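Local coordinates for protein polyphosphate kinase (Porphyromonas gingivalis, PDB 2O8R) that probably catalyses the reversible transfer of the terminal phosphate of ATP onto a growing polyphosphate chain, as a magnesium-dependent kinase of the PPK1 family, at residues M539-N544 / I565-R570; H597-C602 / S615-K620. The protein carries 3 engineered substitutions. All blocks are in the same frame, centred on the assembly; numbering follows the deposited sequence.

Contact 1: M539-N544 / I565-R570; sequences MLLKMN and IDLIVR
Two neighbouring parallel strands of a beta-alpha-beta unit, M539-M543 and I565-V569, have axes that come within 4.7 Å of each other and diverge by 10°. The bonding pattern is the alternating one of parallel pairing, worked from odd residues on the first strand against even on the second. D566 N donates to M539 O, L541 N to D566 O, and I568 N to L541 O at 2.8 Å. M543 N reaches I568 O less directly, with an N-H...O angle of 147°, and the last rung, R570 N to M543 O at 3.4 Å, is weak. Side chains sort by face. On one, L541 and L567 lie alongside each other, L541 CD1 3.7 Å from L567 CD2, between the M539-I565 and M543-V569 pairs. On the other, the K542 chain stays extended, CG anti to the backbone N (chi1 174°), and carries CG over I568 O at 3.5 Å; it bends at its last torsion. There NZ binds a water that in turn donates to I568 O, while E596 and Q649 take further bonds from the amine. D566 forms a salt bridge with R586. R570, a predicted ATP-binding residue, follows the second strand directly, at the C-terminal ends of the two parallel strands. Helix 549-560 covers M539 and L541, helix 636-651 packs on L540 and I568, and strand 600-603 flanks the 539-543 strand.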
loop_
_atom_site.group_PDB
_atom_site.type_symbol
_atom_site.label_atom_id
_atom_site.label_comp_id
_atom_site.label_asym_id
_atom_site.label_seq_id
_atom_site.Cartn_x
_atom_site.Cartn_y
_atom_site.Cartn_z
HETATM N N MSE A 539 20.854 25.181 31.607
HETATM C CA MSE A 539 20.301 23.977 30.972
HETATM C C MSE A 539 19.745 24.328 29.620
HETATM O O MSE A 539 19.083 25.359 29.457
HETATM C CB MSE A 539 19.188 23.366 31.815
HETATM C CG MSE A 539 19.689 22.734 33.087
HETATM SE SE MSE A 539 18.349 21.746 34.070
HETATM C CE MSE A 539 17.387 23.179 34.914
ATOM N N LEU A 540 20.014 23.467 28.646
ATOM C CA LEU A 540 19.438 23.619 27.322
ATOM C C LEU A 540 18.733 22.323 26.995
ATOM O O LEU A 540 19.372 21.284 26.857
ATOM C CB LEU A 540 20.524 23.957 26.301
ATOM C CG LEU A 540 20.173 24.336 24.854
ATOM C CD1 LEU A 540 18.781 24.927 24.674
ATOM C CD2 LEU A 540 21.212 25.288 24.309
ATOM N N LEU A 541 17.409 22.392 26.898
ATOM C CA LEU A 541 16.576 21.198 26.803
ATOM C C LEU A 541 15.612 21.262 25.611
ATOM O O LEU A 541 14.798 22.179 25.512
ATOM C CB LEU A 541 15.771 21.051 28.079
ATOM C CG LEU A 541 16.423 20.878 29.439
ATOM C CD1 LEU A 541 15.305 20.918 30.455
ATOM C CD2 LEU A 541 17.176 19.558 29.518
ATOM N N LYS A 542 15.704 20.287 24.707
ATOM C CA LYS A 542 14.832 20.250 23.533
ATOM C C LYS A 542 14.050 18.954 23.461
ATOM O O LYS A 542 14.635 17.879 23.491
ATOM C CB LYS A 542 15.638 20.405 22.262
ATOM C CG LYS A 542 14.826 20.224 20.991
ATOM C CD LYS A 542 15.713 20.324 19.754
ATOM C CE LYS A 542 14.913 20.115 18.521
ATOM N NZ LYS A 542 14.191 21.363 18.277
HETATM N N MSE A 543 12.730 19.066 23.365
HETATM C CA MSE A 543 11.889 17.895 23.194
HETATM C C MSE A 543 10.542 18.195 22.528
HETATM O O MSE A 543 10.182 19.349 22.302
HETATM C CB MSE A 543 11.666 17.234 24.526
HETATM C CG MSE A 543 10.900 18.081 25.506
HETATM SE SE MSE A 543 11.348 17.533 27.316
HETATM C CE MSE A 543 12.500 15.984 26.909
ATOM N N ASN A 544 9.817 17.137 22.195
ATOM C CA ASN A 544 8.541 17.275 21.532
ATOM C C ASN A 544 7.501 17.667 22.557
ATOM O O ASN A 544 6.590 18.434 22.262
ATOM C CB ASN A 544 8.135 15.980 20.814
ATOM C CG ASN A 544 9.028 15.657 19.623
ATOM O OD1 ASN A 544 9.877 14.771 19.695
ATOM N ND2 ASN A 544 8.832 16.367 18.522
ATOM N N ILE A 565 17.205 28.442 32.323
ATOM C CA ILE A 565 16.727 27.348 31.482
ATOM C C ILE A 565 16.181 27.786 30.106
ATOM O O ILE A 565 15.261 28.612 30.016
ATOM C CB ILE A 565 15.649 26.496 32.214
ATOM C CG1 ILE A 565 16.038 26.234 33.675
ATOM C CG2 ILE A 565 15.429 25.183 31.478
ATOM C CD1 ILE A 565 14.965 25.552 34.499
ATOM N N ASP A 566 16.756 27.221 29.043
ATOM C CA ASP A 566 16.171 27.308 27.709
ATOM C C ASP A 566 15.476 26.004 27.318
ATOM O O ASP A 566 16.118 24.956 27.198
ATOM C CB ASP A 566 17.240 27.628 26.677
ATOM C CG ASP A 566 17.332 29.095 26.370
ATOM O OD1 ASP A 566 16.296 29.725 26.073
ATOM O OD2 ASP A 566 18.458 29.623 26.411
ATOM N N LEU A 567 14.165 26.083 27.126
ATOM C CA LEU A 567 13.366 24.967 26.652
ATOM C C LEU A 567 13.012 25.194 25.204
ATOM O O LEU A 567 12.500 26.250 24.851
ATOM C CB LEU A 567 12.062 24.860 27.435
ATOM C CG LEU A 567 12.147 24.306 28.856
ATOM C CD1 LEU A 567 10.819 24.474 29.562
ATOM C CD2 LEU A 567 12.541 22.846 28.830
ATOM N N ILE A 568 13.288 24.202 24.364
ATOM C CA ILE A 568 12.814 24.199 22.984
ATOM C C ILE A 568 11.823 23.033 22.837
ATOM O O ILE A 568 12.211 21.870 22.658
ATOM C CB ILE A 568 13.989 24.112 21.991
ATOM C CG1 ILE A 568 14.985 25.250 22.239
ATOM C CG2 ILE A 568 13.497 24.173 20.566
ATOM C CD1 ILE A 568 16.217 25.209 21.342
ATOM N N VAL A 569 10.539 23.355 22.969
ATOM C CA VAL A 569 9.456 22.361 22.950
ATOM C C VAL A 569 8.409 22.685 21.894
ATOM O O VAL A 569 7.759 23.722 21.981
ATOM C CB VAL A 569 8.740 22.297 24.295
ATOM C CG1 VAL A 569 7.569 21.320 24.228
ATOM C CG2 VAL A 569 9.708 21.873 25.361
ATOM N N ARG A 570 8.233 21.812 20.902
ATOM C CA ARG A 570 7.316 22.155 19.815
ATOM C C ARG A 570 5.863 21.844 20.130
ATOM O O ARG A 570 4.969 22.604 19.760
ATOM C CB ARG A 570 7.747 21.582 18.457
ATOM C CG ARG A 570 7.853 20.103 18.398
ATOM C CD ARG A 570 7.681 19.566 16.992
ATOM N NE ARG A 570 7.141 18.213 17.111
ATOM C CZ ARG A 570 5.962 17.824 16.644
ATOM N NH1 ARG A 570 5.205 18.661 15.946
ATOM N NH2 ARG A 570 5.555 16.583 16.846
HETATM O O HOH W 1 11.989 21.040 19.992
#

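Contact 2: H597-C602 / S615-K620; sequences HSRIWC and SADWMK. With SO4 (sulfate ion), chain F.
R599 reaches across to the loop that follows strand 610-614 and grips D617 side-on with two nitrogens. R599 NE donates to D617 OD1 at 2.8 Å and R599 NH2 to D617 OD2 at 3.2 Å; both oxygens lie near the guanidinium plane yet are met from above the carboxylate plane, the groups being turned 51° apart. OD1 also accepts from N544 N. On another edge of the guanidinium, R599 NH1 and NH2 both donate to sulfate O4, NH2 at 2.8 Å, while H597 NE2 donates to sulfate O1 at 2.7 Å. With H597 CG opposite the backbone N (chi1 -172°), the ring meets the anion; ND1 bonds to D476, so both nitrogens are engaged and the ring's rotation is probably set. The carbonyl of S615 lies over one guanidinium face, too poorly angled to bond; S615 OG is satisfied by T629 and E628. The sulfate, probably from the crystallisation liquor, is consistent with a phosphate-binding pocket beside H597, a predicted ATP-binding residue. W618 turns an edge to the face of W601, an inclined pair with centroids 5.0 Å apart and planes at 55°. Both indoles rest on L541 and M543 of strand 538-543, while I600 packs on helix 636-651.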
loop_
_atom_site.group_PDB
_atom_site.type_symbol
_atom_site.label_atom_id
_atom_site.label_comp_id
_atom_site.label_asym_id
_atom_site.label_seq_id
_atom_site.Cartn_x
_atom_site.Cartn_y
_atom_site.Cartn_z
ATOM N N HIS A 597 11.995 16.987 15.893
ATOM C CA HIS A 597 11.631 15.796 16.605
ATOM C C HIS A 597 12.721 15.358 17.545
ATOM O O HIS A 597 12.502 14.486 18.376
ATOM C CB HIS A 597 11.285 14.687 15.602
ATOM C CG HIS A 597 10.709 13.465 16.234
ATOM N ND1 HIS A 597 11.472 12.358 16.539
ATOM C CD2 HIS A 597 9.452 13.182 16.641
ATOM C CE1 HIS A 597 10.702 11.440 17.089
ATOM N NE2 HIS A 597 9.472 11.915 17.160
ATOM N N SER A 598 13.903 15.952 17.411
ATOM C CA SER A 598 15.024 15.632 18.296
ATOM C C SER A 598 14.640 15.816 19.758
ATOM O O SER A 598 13.855 16.714 20.112
ATOM C CB SER A 598 16.235 16.519 17.989
ATOM O OG SER A 598 16.829 16.169 16.757
ATOM N N ARG A 599 15.187 14.948 20.600
ATOM C CA ARG A 599 15.121 15.134 22.045
ATOM C C ARG A 599 16.544 15.160 22.575
ATOM O O ARG A 599 17.261 14.154 22.513
ATOM C CB ARG A 599 14.309 14.020 22.693
ATOM C CG ARG A 599 12.932 13.849 22.088
ATOM C CD ARG A 599 12.513 12.411 22.126
ATOM N NE ARG A 599 11.097 12.281 21.835
ATOM C CZ ARG A 599 10.586 11.508 20.884
ATOM N NH1 ARG A 599 11.377 10.763 20.130
ATOM N NH2 ARG A 599 9.270 11.473 20.701
ATOM N N ILE A 600 16.964 16.322 23.068
ATOM C CA ILE A 600 18.362 16.548 23.439
ATOM C C ILE A 600 18.468 17.313 24.755
ATOM O O ILE A 600 17.716 18.260 24.981
ATOM C CB ILE A 600 19.104 17.332 22.333
ATOM C CG1 ILE A 600 19.282 16.459 21.085
ATOM C CG2 ILE A 600 20.453 17.842 22.845
ATOM C CD1 ILE A 600 19.949 17.161 19.896
ATOM N N TRP A 601 19.383 16.898 25.627
ATOM C CA TRP A 601 19.567 17.582 26.913
ATOM C C TRP A 601 21.011 18.040 27.090
ATOM O O TRP A 601 21.943 17.258 26.908
ATOM C CB TRP A 601 19.180 16.697 28.110
ATOM C CG TRP A 601 17.981 15.791 27.947
ATOM C CD1 TRP A 601 16.834 16.036 27.228
ATOM C CD2 TRP A 601 17.793 14.511 28.570
ATOM N NE1 TRP A 601 15.962 14.978 27.349
ATOM C CE2 TRP A 601 16.525 14.028 28.161
ATOM C CE3 TRP A 601 18.574 13.722 29.421
ATOM C CZ2 TRP A 601 16.034 12.794 28.565
ATOM C CZ3 TRP A 601 18.074 12.489 29.836
ATOM C CH2 TRP A 601 16.819 12.043 29.410
ATOM N N CYS A 602 21.181 19.309 27.452
ATOM C CA CYS A 602 22.488 19.882 27.750
ATOM C C CYS A 602 22.515 20.471 29.137
ATOM O O CYS A 602 21.766 21.399 29.445
ATOM C CB CYS A 602 22.826 20.987 26.763
ATOM S SG CYS A 602 22.727 20.421 25.100
ATOM N N SER A 615 15.332 9.159 23.378
ATOM C CA SER A 615 14.137 8.645 22.722
ATOM C C SER A 615 12.882 9.183 23.393
ATOM O O SER A 615 11.806 9.162 22.810
ATOM C CB SER A 615 14.120 7.116 22.767
ATOM O OG SER A 615 13.875 6.660 24.083
ATOM N N ALA A 616 13.024 9.680 24.616
ATOM C CA ALA A 616 11.874 10.129 25.396
ATOM C C ALA A 616 11.686 11.640 25.423
ATOM O O ALA A 616 12.657 12.394 25.497
ATOM C CB ALA A 616 11.979 9.608 26.821
ATOM N N ASP A 617 10.428 12.066 25.351
ATOM C CA ASP A 617 10.003 13.376 25.844
ATOM C C ASP A 617 9.715 13.186 27.320
ATOM O O ASP A 617 9.667 12.063 27.794
ATOM C CB ASP A 617 8.714 13.818 25.175
ATOM C CG ASP A 617 8.777 13.735 23.684
ATOM O OD1 ASP A 617 9.718 14.303 23.103
ATOM O OD2 ASP A 617 7.880 13.108 23.090
ATOM N N TRP A 618 9.501 14.268 28.051
ATOM C CA TRP A 618 9.181 14.138 29.464
ATOM C C TRP A 618 7.678 14.263 29.684
ATOM O O TRP A 618 7.173 15.287 30.166
ATOM C CB TRP A 618 9.941 15.163 30.294
ATOM C CG TRP A 618 11.421 15.013 30.256
ATOM C CD1 TRP A 618 12.131 13.926 29.832
ATOM C CD2 TRP A 618 12.387 15.975 30.702
ATOM N NE1 TRP A 618 13.478 14.164 29.963
ATOM C CE2 TRP A 618 13.660 15.414 30.496
ATOM C CE3 TRP A 618 12.296 17.259 31.244
ATOM C CZ2 TRP A 618 14.832 16.089 30.824
ATOM C CZ3 TRP A 618 13.464 17.929 31.568
ATOM C CH2 TRP A 618 14.713 17.344 31.354
HETATM N N MSE A 619 6.964 13.216 29.300
HETATM C CA MSE A 619 5.548 13.112 29.602
HETATM C C MSE A 619 5.419 12.309 30.886
HETATM O O MSE A 619 6.427 11.885 31.449
HETATM C CB MSE A 619 4.835 12.380 28.480
HETATM C CG MSE A 619 5.238 12.804 27.090
HETATM SE SE MSE A 619 4.684 14.601 26.580
HETATM C CE MSE A 619 4.564 14.323 24.639
ATOM N N LYS A 620 4.190 12.092 31.350
ATOM C CA LYS A 620 3.946 11.156 32.451
ATOM C C LYS A 620 4.229 9.731 31.975
ATOM O O LYS A 620 5.073 9.045 32.546
ATOM C CB LYS A 620 2.503 11.268 32.929
ATOM C CG LYS A 620 2.136 10.365 34.098
ATOM C CD LYS A 620 1.970 11.165 35.384
ATOM C CE LYS A 620 0.576 10.961 35.991
ATOM N NZ LYS A 620 0.160 9.526 36.021
HETATM S S SO4 F . 7.812 9.055 18.413
HETATM O O1 SO4 F . 7.758 9.889 17.214
HETATM O O2 SO4 F . 6.680 9.399 19.286
HETATM O O3 SO4 F . 7.730 7.647 18.027
HETATM O O4 SO4 F . 9.101 9.235 19.075
#

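In the fold
Within one C-terminal domain, the two contacts illustrate how a sheet supplies a scaffold and the loops at its end supply chemistry. Both are buried, with centres about 9 Å apart, and they are joined through strand 538-543, which pairs in parallel with 564-569 in contact 1 and antiparallel with 600-603, which enters contact 2, through L540 O to C602 N and K542 O to I600 N. Contact 1 rests on main-chain rungs and aliphatic packing, contact 2 on side-chain charge, an indole pair and a bound anion. The two meet at the strand ends, where N544 lies against H597 and R599, and R599 is close to H439, the predicted phosphohistidine.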